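Long-range contacts in UspA1 (Moraxella catarrhalis, PDB 3NTN), which is a trimeric autotransporter adhesin of the outer membrane that binds fibronectin and the host receptor CEACAM1: residues N64-V69 with E78-V83; E33-D38 with Q48-G53. One frame throughout, in Å; residues are numbered along the deposited sequence.

Contact 1 (N64-V69 with E78-V83)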
# COMPACT_ATOMS: atom_id res chain seq x y z
N ASN B 64 2.93 2.65 -24.36
CA ASN B 64 4.02 2.81 -25.32
C ASN B 64 5.38 2.34 -24.83
O ASN B 64 6.38 3.01 -25.02
CB ASN B 64 4.12 4.25 -25.84
CG ASN B 64 2.92 4.66 -26.72
OD1 ASN B 64 1.98 3.88 -26.91
ND2 ASN B 64 2.95 5.90 -27.23
N ALA B 65 5.42 1.17 -24.19
CA ALA B 65 6.70 0.47 -23.92
C ALA B 65 6.32 -0.96 -23.69
O ALA B 65 5.09 -1.31 -23.48
CB ALA B 65 7.37 1.02 -22.72
N ASP B 66 7.32 -1.84 -23.70
CA ASP B 66 6.99 -3.23 -23.68
C ASP B 66 6.15 -3.56 -22.43
O ASP B 66 6.43 -3.08 -21.35
CB ASP B 66 8.22 -4.10 -23.81
CG ASP B 66 8.94 -3.90 -25.17
OD1 ASP B 66 10.09 -4.37 -25.26
OD2 ASP B 66 8.34 -3.30 -26.12
N ASN B 67 5.08 -4.34 -22.63
CA ASN B 67 4.20 -4.85 -21.54
C ASN B 67 3.47 -3.77 -20.72
O ASN B 67 2.87 -4.07 -19.70
CB ASN B 67 4.92 -5.85 -20.61
CG ASN B 67 5.80 -6.82 -21.37
OD1 ASN B 67 5.36 -7.46 -22.36
ND2 ASN B 67 7.05 -6.96 -20.94
N ALA B 68 3.48 -2.54 -21.22
CA ALA B 68 2.75 -1.43 -20.61
C ALA B 68 1.28 -1.75 -20.48
O ALA B 68 0.69 -2.33 -21.37
CB ALA B 68 2.96 -0.10 -21.43
N VAL B 69 0.69 -1.35 -19.36
CA VAL B 69 -0.75 -1.43 -19.14
C VAL B 69 -1.15 -0.01 -18.80
O VAL B 69 -0.59 0.61 -17.87
CB VAL B 69 -1.12 -2.41 -17.98
CG1 VAL B 69 -2.62 -2.32 -17.61
CG2 VAL B 69 -0.73 -3.81 -18.34
N GLU B 78 5.81 5.13 -20.94
CA GLU B 78 6.89 5.11 -21.90
C GLU B 78 8.10 4.39 -21.26
O GLU B 78 9.18 4.47 -21.77
CB GLU B 78 7.22 6.54 -22.35
CG GLU B 78 6.24 7.18 -23.37
CD GLU B 78 6.18 8.75 -23.33
OE1 GLU B 78 6.79 9.40 -22.42
OE2 GLU B 78 5.46 9.32 -24.20
N GLY B 79 7.90 3.70 -20.14
CA GLY B 79 9.02 3.03 -19.44
C GLY B 79 8.69 1.57 -19.37
O GLY B 79 7.53 1.22 -19.15
N GLU B 80 9.67 0.69 -19.62
CA GLU B 80 9.36 -0.74 -19.65
C GLU B 80 8.67 -1.31 -18.36
O GLU B 80 8.90 -0.81 -17.24
CB GLU B 80 10.59 -1.55 -20.00
CG GLU B 80 11.16 -1.28 -21.40
CD GLU B 80 11.98 -2.48 -21.92
OE1 GLU B 80 12.24 -3.40 -21.11
OE2 GLU B 80 12.36 -2.51 -23.14
N ASN B 81 7.81 -2.31 -18.56
CA ASN B 81 7.24 -3.13 -17.47
C ASN B 81 6.54 -2.27 -16.42
O ASN B 81 6.64 -2.51 -15.22
CB ASN B 81 8.32 -4.09 -16.91
CG ASN B 81 8.82 -5.11 -17.97
OD1 ASN B 81 8.02 -5.62 -18.75
ND2 ASN B 81 10.13 -5.40 -18.00
N SER B 82 5.84 -1.26 -16.89
CA SER B 82 5.16 -0.34 -16.04
C SER B 82 3.69 -0.44 -16.28
O SER B 82 3.28 -0.91 -17.35
CB SER B 82 5.62 1.09 -16.32
OG SER B 82 6.90 1.24 -15.80
N VAL B 83 2.93 0.01 -15.27
CA VAL B 83 1.45 -0.03 -15.26
C VAL B 83 0.93 1.34 -14.78
O VAL B 83 1.49 1.90 -13.86
CB VAL B 83 0.99 -1.18 -14.31
CG1 VAL B 83 -0.55 -1.15 -14.03
CG2 VAL B 83 1.44 -2.52 -14.88
O HOH W 1 3.49 -4.05 -17.12
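N64 meets E78 through its backbone: N64 O lies near E78 CA, and the two side chains touch only loosely. Next along the chain, A65 turns its methyl group onto the neighbouring turn, with CB 3.6 Å from G79 O. A65 to A68 form a type II beta turn, closed by A68 N bonding to A65 O. D66 O accepts a nearly straight bond from N81 N. The D66 carboxylate runs beside that of E80, with D66 OD1 3.6 Å from E80 OE2. This pair of like charges is probably unfavourable, though D66 OD2 is held by K52 N. The amides of N67 and N81 lie side by side, nearly in one plane, and are joined by a hydrogen bond. N67 ND2 donates to N81 OD1 at 2.7 Å, and the planes are only 8° apart. Both amides swing to the backbone N side (chi1 -41° and -63°), which keeps them side by side. A water bridges N67 O and S82 O. S82 O also receives V69 N at 3.3 Å and a CA-H...O contact from A68 CA. V69 and V83 then pair in parallel, with V69 CB 4.0 Å from V83 CG2. These are neighbouring coils of the YadA-type beta roll. A68 and S82 pack on I77 of strand 75-77, and V69 and V83 lead into strands 69-71 and 83-85, facing L71 and L101 of the second subunit.

Contact 2 (E33-D38 with Q48-G53)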
# COMPACT_ATOMS: atom_id res chain seq x y z
N GLU B 33 -4.76 3.59 -32.24
CA GLU B 33 -3.63 3.11 -33.00
C GLU B 33 -2.83 2.06 -32.21
O GLU B 33 -2.12 2.42 -31.23
CB GLU B 33 -2.71 4.28 -33.25
CG GLU B 33 -2.11 4.34 -34.61
CD GLU B 33 -1.22 5.57 -34.78
OE1 GLU B 33 -0.09 5.41 -35.31
OE2 GLU B 33 -1.65 6.69 -34.37
N ALA B 34 -2.88 0.80 -32.63
CA ALA B 34 -2.06 -0.24 -31.97
C ALA B 34 -0.88 -0.66 -32.83
O ALA B 34 -1.02 -1.34 -33.82
CB ALA B 34 -2.91 -1.47 -31.53
N THR B 35 0.30 -0.25 -32.41
CA THR B 35 1.46 -0.35 -33.27
C THR B 35 2.44 -1.45 -32.89
O THR B 35 3.21 -1.92 -33.74
CB THR B 35 2.10 1.02 -33.33
OG1 THR B 35 1.61 1.67 -34.52
CG2 THR B 35 3.61 0.93 -33.32
N GLY B 36 2.39 -1.91 -31.64
CA GLY B 36 3.34 -2.90 -31.19
C GLY B 36 2.94 -4.32 -31.56
O GLY B 36 1.76 -4.64 -31.72
N THR B 37 3.93 -5.18 -31.67
CA THR B 37 3.66 -6.59 -31.82
C THR B 37 2.81 -7.10 -30.63
O THR B 37 3.11 -6.80 -29.47
CB THR B 37 4.99 -7.33 -31.97
OG1 THR B 37 5.67 -6.80 -33.13
CG2 THR B 37 4.79 -8.84 -32.14
N ASP B 38 1.71 -7.79 -30.91
CA ASP B 38 0.86 -8.30 -29.83
C ASP B 38 0.21 -7.18 -28.98
O ASP B 38 -0.14 -7.42 -27.79
CB ASP B 38 1.66 -9.24 -28.87
CG ASP B 38 2.39 -10.35 -29.60
OD1 ASP B 38 1.89 -10.80 -30.63
OD2 ASP B 38 3.47 -10.80 -29.13
N GLN B 48 -3.08 4.99 -27.89
CA GLN B 48 -1.94 4.37 -28.56
C GLN B 48 -1.44 3.18 -27.77
O GLN B 48 -1.65 3.10 -26.55
CB GLN B 48 -0.81 5.37 -28.75
CG GLN B 48 -1.20 6.57 -29.58
CD GLN B 48 -0.11 7.60 -29.58
OE1 GLN B 48 1.05 7.31 -29.23
NE2 GLN B 48 -0.47 8.83 -29.97
N ALA B 49 -0.87 2.22 -28.49
CA ALA B 49 -0.18 1.14 -27.88
C ALA B 49 1.00 0.74 -28.77
O ALA B 49 0.93 -0.16 -29.60
CB ALA B 49 -1.13 -0.03 -27.58
N THR B 50 2.10 1.46 -28.61
CA THR B 50 3.31 1.15 -29.34
C THR B 50 4.16 0.02 -28.72
O THR B 50 5.06 -0.49 -29.38
CB THR B 50 4.17 2.38 -29.56
OG1 THR B 50 4.69 2.81 -28.28
CG2 THR B 50 3.34 3.55 -30.24
N GLY B 51 3.91 -0.40 -27.49
CA GLY B 51 4.78 -1.42 -26.95
C GLY B 51 4.44 -2.86 -27.30
O GLY B 51 3.23 -3.20 -27.48
N LYS B 52 5.46 -3.72 -27.35
CA LYS B 52 5.16 -5.17 -27.42
C LYS B 52 4.28 -5.65 -26.23
O LYS B 52 4.61 -5.37 -25.09
CB LYS B 52 6.40 -6.07 -27.61
CG LYS B 52 7.49 -5.46 -28.46
CD LYS B 52 8.41 -6.52 -29.05
CE LYS B 52 9.79 -5.97 -29.43
NZ LYS B 52 9.85 -4.47 -29.54
N GLY B 53 3.14 -6.29 -26.54
CA GLY B 53 2.31 -6.95 -25.56
C GLY B 53 1.57 -5.97 -24.66
O GLY B 53 1.12 -6.33 -23.55
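Two successive coils of the left-handed parallel beta roll meet here, each leaving a short strand and entering a turn. E33 pairs with Q48 and A34 with A49, in parallel. E33 O takes A49 N at 3.0 Å, in the plane of the carbonyl, and Q48 CA adds a CA-H...O contact to the same oxygen. A49 O is gripped by two donors. G36 N reaches it in the carbonyl plane at 3.1 Å, while T35 N, at 2.9 Å, comes from above that plane. These two hydrogen bonds to one oxygen fall where the strand pair ends and the turns begin. T35 and T50 lie side by side and point the same way, touching through methyl groups, with T35 CG2 4.1 Å from T50 CG2. T50 OG1 sits between the backbone N and the carbonyl carbon (chi1 68°), which leaves CG2 on the side that meets T35. Such stacking of equivalent positions is consistent with the coils of a YadA-like head. G36 fits where a side chain would clash: a CB there would fall 2.2 Å from G51 O. Farther on, T37 O accepts G53 N at 3.0 Å, nearly in line with its carbonyl, and K52 CA closes on the same oxygen. G53 has a positive phi of 71°, as D38 does at the matching position. The D38 carboxylate turns elsewhere: OD1 bonds N23, and OD2 forms a salt bridge with R45 of the second subunit.

Overall arrangement
Contacts 1 and 2 join neighbouring coils of one beta roll, their centres about 10 Å apart, and both are partly buried. They touch directly: K52 O faces N67 N at 2.7 Å, and T50 N faces N64 OD1, both probable hydrogen bonds. Contact 2 begins on the three-stranded sheet that ends with strand 48-49 and runs into the turns. Contact 1 begins in loops and runs into the nine-stranded sheet. Backbone bonds carry contact 2, with glycines at its close approaches. Contact 1 adds a hydrogen bond between two side-chain amides, a bridging water and a valine pair. Both reach the second subunit, contact 1 through N67, V69 and V83, contact 2 through D38.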